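PDB 4N81: inositol monophosphatase from Zymomonas mobilis, which probably hydrolyses phosphate monoesters such as inositol monophosphate in a magnesium-dependent reaction. Local coordinates for residues S41-A46 / D89-F94; I118-H123 / D186-G191. All coordinates share one frame; numbering follows the deposited sequence.

In the fold
Contact 1 is partly buried and joins the start of helix 42-61 to the start of helix 91-95, beside the predicted magnesium site and a bound sulfate. Contact 2 is wholly buried, its centre about 8 Å from that of the chain, and sets the end of strand 112-120 against helix 187-194. They share no helix or strand, yet they touch: the Asp89 side chain of contact 1 accepts a weak hydrogen bond from the Cys187 amide of contact 2. Across both, the segments meet by van der Waals contact: a methyl on a ring in contact 1, a methyl on helix backbone and a methylene at a ring edge in contact 2. Polar grip goes to an anion in contact 1 and to the turn after the strand in contact 2.

Contact 1. Residues S41-A46 / D89-F94; sequences SPVTKA and DGTRAF. With SO4 (sulfate ion), chain B.
Sulfate oxygen O4 is held by two neighbouring backbone amides at the start of helix 91-95. Gly90 N donates to sulfate O4 over 2.9 Å, and Thr91 N donates to the same O4 over 3.0 Å, on the straighter path (162° at the hydrogen). The positive end of the helix dipole would favour an anion here. Thr91 also turns its methyl to helix 42-61, where the Val43 side chain crosses that of Thr91 at about a right angle, Val43 CG2 lying 3.8 Å from Thr91 CG2. Val43 CG2 also lies 3.5 Å from Phe94 CD1, approaching the ring obliquely. With Val43 CG1 tucked between backbone N and carbonyl carbon (chi1 72°), CG2 is the branch left to reach out. Residues 86-91 read DPIDGT, the signature of the inositol monophosphatase family; its aspartates Asp86 and Asp89 are predicted, with Glu70 and Asp210, to bind catalytic magnesium, so the sulfate probably marks the place of a substrate phosphate. Ile88 of the same motif touches the side chains of Val43, Ala46 and Phe94, while Phe101 meets the Phe94 ring edge-to-face. Phe94 CG stands anti to its own N (chi1 179°), which carries the ring out to helix 42-61 and brings Phe94 CE1 to 3.8 Å from Val43 CA. That helix is N-capped by Ser41, whose OG accepts a weak bond from Thr44 N.

Contact 2. Residues I118-H123 / D186-G191; sequences INQPIH and DCYNYG
Gln120 and Tyr188 meet where strand 112-120 runs out beside helix 187-194. The CB of Gln120 leaves the strand toward the helix, and Gln120 CG lies close to the plane of the tyrosine ring, at the edge, 4.0 Å from Tyr188 CE1. At CG the chain bends (chi2 -52°), turning the amide back over the residues that follow, its plane 50° from that of the ring. There OE1 accepts two backbone N-H groups: His123 N approaches Gln120 OE1 nearly in line with the carbonyl bond at 2.9 Å, whereas Ile122 N, 2.8 Å from Gln120 OE1, sits above the carbonyl plane. The other branch, NE2, donates to Phe101 O, so both ends of the amide are engaged and its rotation is fixed. Two residues earlier, Ile118 faces the first turn of the helix. Ile118 CG2 rests 4.1 Å from Cys187 SG, and Ile118 CD1 reaches the backbone, 4.0 Å from Cys187 O and 4.2 Å from Gly191 N. Strand and helix segments cross at -108°, with axes 9.6 Å apart. This is the sheet-to-helix interface of the layered alpha-beta sandwich of the family: helix 187-194 lies between the two sheets, Ile118 touching it from one and Val241 and Ala243 meeting Tyr190 from the other. The Tyr188 hydroxyl bonds to Glu125 and to Arg29 of the second subunit. Between residues 118-123 and 186-191 the contacts are van der Waals, while the glutamine spends its polar groups on shaping the turn at residues 121-123 and tying it to Phe101.

Contact 1. Residues S41-A46 / D89-F94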
loop_
_atom_site.group_PDB
_atom_site.type_symbol
_atom_site.label_atom_id
_atom_site.label_comp_id
_atom_site.label_asym_id
_atom_site.label_seq_id
_atom_site.Cartn_x
_atom_site.Cartn_y
_atom_site.Cartn_z
ATOM N N SER A 41 18.315 -12.252 -5.169
ATOM C CA SER A 41 17.156 -11.629 -4.493
ATOM C C SER A 41 16.158 -12.650 -3.890
ATOM O O SER A 41 15.870 -13.692 -4.489
ATOM C CB SER A 41 16.405 -10.674 -5.429
ATOM O OG SER A 41 15.694 -11.431 -6.387
ATOM N N PRO A 42 15.613 -12.333 -2.696
ATOM C CA PRO A 42 14.574 -13.181 -2.080
ATOM C C PRO A 42 13.324 -13.344 -2.953
ATOM O O PRO A 42 12.712 -14.435 -2.943
ATOM C CB PRO A 42 14.191 -12.408 -0.799
ATOM C CG PRO A 42 15.394 -11.567 -0.481
ATOM C CD PRO A 42 16.007 -11.198 -1.834
ATOM N N VAL A 43 12.945 -12.300 -3.701
ATOM C CA VAL A 43 11.711 -12.392 -4.499
ATOM C C VAL A 43 11.860 -13.463 -5.591
ATOM O O VAL A 43 10.934 -14.227 -5.894
ATOM C CB VAL A 43 11.314 -11.006 -5.105
ATOM C CG1 VAL A 43 12.280 -10.600 -6.256
ATOM C CG2 VAL A 43 9.832 -11.023 -5.582
ATOM N N THR A 44 13.047 -13.548 -6.173
ATOM C CA THR A 44 13.287 -14.527 -7.205
ATOM C C THR A 44 13.277 -15.942 -6.630
ATOM O O THR A 44 12.678 -16.871 -7.231
ATOM C CB THR A 44 14.658 -14.223 -7.909
ATOM O OG1 THR A 44 14.537 -12.955 -8.584
ATOM C CG2 THR A 44 14.970 -15.295 -8.897
ATOM N N LYS A 45 13.881 -16.120 -5.445
ATOM C CA LYS A 45 13.834 -17.440 -4.830
ATOM C C LYS A 45 12.403 -17.863 -4.499
ATOM O O LYS A 45 12.014 -19.002 -4.748
ATOM C CB LYS A 45 14.633 -17.469 -3.509
ATOM C CG LYS A 45 16.136 -17.294 -3.636
ATOM C CD LYS A 45 16.842 -17.759 -2.365
ATOM C CE LYS A 45 18.365 -17.496 -2.430
ATOM N NZ LYS A 45 18.566 -15.992 -2.433
ATOM N N ALA A 46 11.612 -16.912 -3.989
ATOM C CA ALA A 46 10.249 -17.175 -3.560
ATOM C C ALA A 46 9.382 -17.523 -4.767
ATOM O O ALA A 46 8.634 -18.487 -4.750
ATOM C CB ALA A 46 9.675 -15.910 -2.860
ATOM N N ASP A 89 2.246 -11.506 -7.531
ATOM C CA ASP A 89 1.828 -10.347 -8.297
ATOM C C ASP A 89 2.055 -9.139 -7.395
ATOM O O ASP A 89 1.593 -9.131 -6.256
ATOM C CB ASP A 89 0.351 -10.458 -8.664
ATOM C CG ASP A 89 -0.092 -9.286 -9.512
ATOM O OD1 ASP A 89 -0.899 -8.465 -9.007
ATOM O OD2 ASP A 89 0.405 -9.176 -10.652
ATOM N N GLY A 90 2.729 -8.108 -7.914
ATOM C CA GLY A 90 3.200 -7.003 -7.093
ATOM C C GLY A 90 4.632 -7.280 -6.657
ATOM O O GLY A 90 4.992 -7.064 -5.480
ATOM N N THR A 91 5.445 -7.738 -7.613
ATOM C CA THR A 91 6.831 -8.061 -7.322
ATOM C C THR A 91 7.549 -6.809 -6.729
ATOM O O THR A 91 8.293 -6.893 -5.760
ATOM C CB THR A 91 7.576 -8.289 -8.714
ATOM O OG1 THR A 91 6.968 -9.388 -9.397
ATOM C CG2 THR A 91 9.027 -8.639 -8.466
ATOM N N ARG A 92 7.337 -5.642 -7.313
ATOM C CA ARG A 92 8.045 -4.475 -6.737
ATOM C C ARG A 92 7.600 -4.126 -5.303
ATOM O O ARG A 92 8.448 -3.772 -4.450
ATOM C CB ARG A 92 7.865 -3.274 -7.690
ATOM C CG ARG A 92 8.456 -3.603 -9.079
ATOM C CD ARG A 92 9.049 -2.417 -9.823
ATOM N NE ARG A 92 8.056 -1.550 -10.448
ATOM C CZ ARG A 92 7.466 -0.515 -9.847
ATOM N NH1 ARG A 92 7.690 -0.237 -8.560
ATOM N NH2 ARG A 92 6.585 0.222 -10.518
ATOM N N ALA A 93 6.318 -4.314 -5.009
ATOM C CA ALA A 93 5.841 -4.110 -3.657
ATOM C C ALA A 93 6.456 -5.128 -2.726
ATOM O O ALA A 93 6.824 -4.808 -1.595
ATOM C CB ALA A 93 4.273 -4.248 -3.568
ATOM N N PHE A 94 6.576 -6.361 -3.187
ATOM C CA PHE A 94 7.206 -7.379 -2.328
ATOM C C PHE A 94 8.660 -7.002 -2.045
ATOM O O PHE A 94 9.159 -7.111 -0.892
ATOM C CB PHE A 94 7.195 -8.759 -3.059
ATOM C CG PHE A 94 7.841 -9.868 -2.256
ATOM C CD1 PHE A 94 9.237 -10.010 -2.252
ATOM C CD2 PHE A 94 7.079 -10.743 -1.521
ATOM C CE1 PHE A 94 9.867 -11.008 -1.528
ATOM C CE2 PHE A 94 7.692 -11.780 -0.777
ATOM C CZ PHE A 94 9.082 -11.914 -0.788
HETATM S S SO4 B . 4.476 -8.523 -11.427
HETATM O O1 SO4 B . 5.862 -9.085 -11.372
HETATM O O2 SO4 B . 4.301 -7.869 -12.755
HETATM O O3 SO4 B . 3.501 -9.603 -11.394
HETATM O O4 SO4 B . 4.244 -7.501 -10.328
#

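Contact 2. Residues I118-H123 / D186-G191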
loop_
_atom_site.group_PDB
_atom_site.type_symbol
_atom_site.label_atom_id
_atom_site.label_comp_id
_atom_site.label_asym_id
_atom_site.label_seq_id
_atom_site.Cartn_x
_atom_site.Cartn_y
_atom_site.Cartn_z
ATOM N N ILE A 118 -7.018 -14.700 -5.329
ATOM C CA ILE A 118 -5.942 -13.804 -4.882
ATOM C C ILE A 118 -5.637 -14.206 -3.453
ATOM O O ILE A 118 -6.541 -14.209 -2.611
ATOM C CB ILE A 118 -6.375 -12.304 -4.807
ATOM C CG1 ILE A 118 -6.762 -11.739 -6.211
ATOM C CG2 ILE A 118 -5.231 -11.465 -4.212
ATOM C CD1 ILE A 118 -7.716 -10.452 -6.101
ATOM N N ASN A 119 -4.375 -14.489 -3.146
ATOM C CA ASN A 119 -4.043 -14.803 -1.768
ATOM C C ASN A 119 -2.916 -13.943 -1.262
ATOM O O ASN A 119 -1.831 -13.959 -1.848
ATOM C CB ASN A 119 -3.622 -16.270 -1.622
ATOM C CG ASN A 119 -3.449 -16.670 -0.144
ATOM O OD1 ASN A 119 -4.403 -16.640 0.612
ATOM N ND2 ASN A 119 -2.219 -17.015 0.262
ATOM N N GLN A 120 -3.146 -13.257 -0.143
ATOM C CA GLN A 120 -2.090 -12.444 0.471
ATOM C C GLN A 120 -1.603 -13.315 1.601
ATOM O O GLN A 120 -2.304 -13.491 2.610
ATOM C CB GLN A 120 -2.745 -11.145 1.036
ATOM C CG GLN A 120 -1.753 -9.935 0.985
ATOM C CD GLN A 120 -0.417 -10.281 1.638
ATOM O OE1 GLN A 120 -0.374 -10.718 2.788
ATOM N NE2 GLN A 120 0.665 -10.104 0.909
ATOM N N PRO A 121 -0.374 -13.875 1.455
ATOM C CA PRO A 121 0.043 -14.909 2.411
ATOM C C PRO A 121 0.579 -14.353 3.715
ATOM O O PRO A 121 0.777 -15.142 4.647
ATOM C CB PRO A 121 1.135 -15.668 1.658
ATOM C CG PRO A 121 1.723 -14.600 0.677
ATOM C CD PRO A 121 0.496 -13.811 0.260
ATOM N N ILE A 122 0.834 -13.034 3.793
ATOM C CA ILE A 122 1.364 -12.494 5.052
ATOM C C ILE A 122 0.200 -12.233 6.004
ATOM O O ILE A 122 0.211 -12.667 7.161
ATOM C CB ILE A 122 2.166 -11.167 4.802
ATOM C CG1 ILE A 122 3.225 -11.402 3.703
ATOM C CG2 ILE A 122 2.824 -10.649 6.133
ATOM C CD1 ILE A 122 4.148 -12.636 3.943
ATOM N N HIS A 123 -0.819 -11.542 5.514
ATOM C CA HIS A 123 -2.009 -11.268 6.359
ATOM C C HIS A 123 -3.151 -12.236 6.261
ATOM O O HIS A 123 -4.164 -12.086 6.951
ATOM C CB HIS A 123 -2.401 -9.800 6.250
ATOM C CG HIS A 123 -1.317 -8.927 6.816
ATOM N ND1 HIS A 123 -0.763 -7.867 6.129
ATOM C CD2 HIS A 123 -0.614 -9.046 7.977
ATOM C CE1 HIS A 123 0.203 -7.337 6.865
ATOM N NE2 HIS A 123 0.329 -8.046 7.977
ATOM N N ASP A 186 -1.112 -3.207 -7.215
ATOM C CA ASP A 186 -1.296 -4.359 -8.139
ATOM C C ASP A 186 -2.627 -5.069 -7.885
ATOM O O ASP A 186 -3.701 -4.370 -7.793
ATOM C CB ASP A 186 -0.061 -5.295 -8.011
ATOM C CG ASP A 186 1.248 -4.494 -8.070
ATOM O OD1 ASP A 186 1.695 -4.190 -9.200
ATOM O OD2 ASP A 186 1.770 -4.141 -6.985
ATOM N N CYS A 187 -2.585 -6.393 -7.684
ATOM C CA CYS A 187 -3.843 -7.151 -7.534
ATOM C C CYS A 187 -4.663 -6.679 -6.364
ATOM O O CYS A 187 -5.915 -6.838 -6.343
ATOM C CB CYS A 187 -3.593 -8.663 -7.376
ATOM S SG CYS A 187 -2.463 -9.058 -5.984
ATOM N N TYR A 188 -3.985 -6.085 -5.380
ATOM C CA TYR A 188 -4.677 -5.780 -4.145
ATOM C C TYR A 188 -5.805 -4.778 -4.419
ATOM O O TYR A 188 -6.866 -4.845 -3.764
ATOM C CB TYR A 188 -3.709 -5.171 -3.102
ATOM C CG TYR A 188 -4.204 -5.447 -1.690
ATOM C CD1 TYR A 188 -3.815 -6.613 -1.004
ATOM C CD2 TYR A 188 -5.031 -4.551 -1.038
ATOM C CE1 TYR A 188 -4.237 -6.867 0.317
ATOM C CE2 TYR A 188 -5.480 -4.822 0.254
ATOM C CZ TYR A 188 -5.115 -5.973 0.911
ATOM O OH TYR A 188 -5.555 -6.184 2.225
ATOM N N ASN A 189 -5.609 -3.879 -5.382
ATOM C CA ASN A 189 -6.702 -2.886 -5.560
ATOM C C ASN A 189 -7.961 -3.514 -6.116
ATOM O O ASN A 189 -9.078 -3.055 -5.840
ATOM C CB ASN A 189 -6.257 -1.743 -6.471
ATOM C CG ASN A 189 -5.168 -0.910 -5.813
ATOM O OD1 ASN A 189 -5.305 -0.497 -4.669
ATOM N ND2 ASN A 189 -4.092 -0.676 -6.536
ATOM N N TYR A 190 -7.793 -4.607 -6.869
ATOM C CA TYR A 190 -8.960 -5.291 -7.410
ATOM C C TYR A 190 -9.640 -6.043 -6.280
ATOM O O TYR A 190 -10.878 -6.144 -6.246
ATOM C CB TYR A 190 -8.559 -6.251 -8.539
ATOM C CG TYR A 190 -7.873 -5.530 -9.735
ATOM C CD1 TYR A 190 -6.483 -5.249 -9.704
ATOM C CD2 TYR A 190 -8.607 -5.122 -10.849
ATOM C CE1 TYR A 190 -5.853 -4.620 -10.765
ATOM C CE2 TYR A 190 -7.999 -4.510 -11.906
ATOM C CZ TYR A 190 -6.618 -4.255 -11.865
ATOM O OH TYR A 190 -6.029 -3.617 -12.940
ATOM N N GLY A 191 -8.829 -6.519 -5.322
ATOM C CA GLY A 191 -9.470 -7.149 -4.182
ATOM C C GLY A 191 -10.231 -6.074 -3.393
ATOM O O GLY A 191 -11.382 -6.345 -2.941
#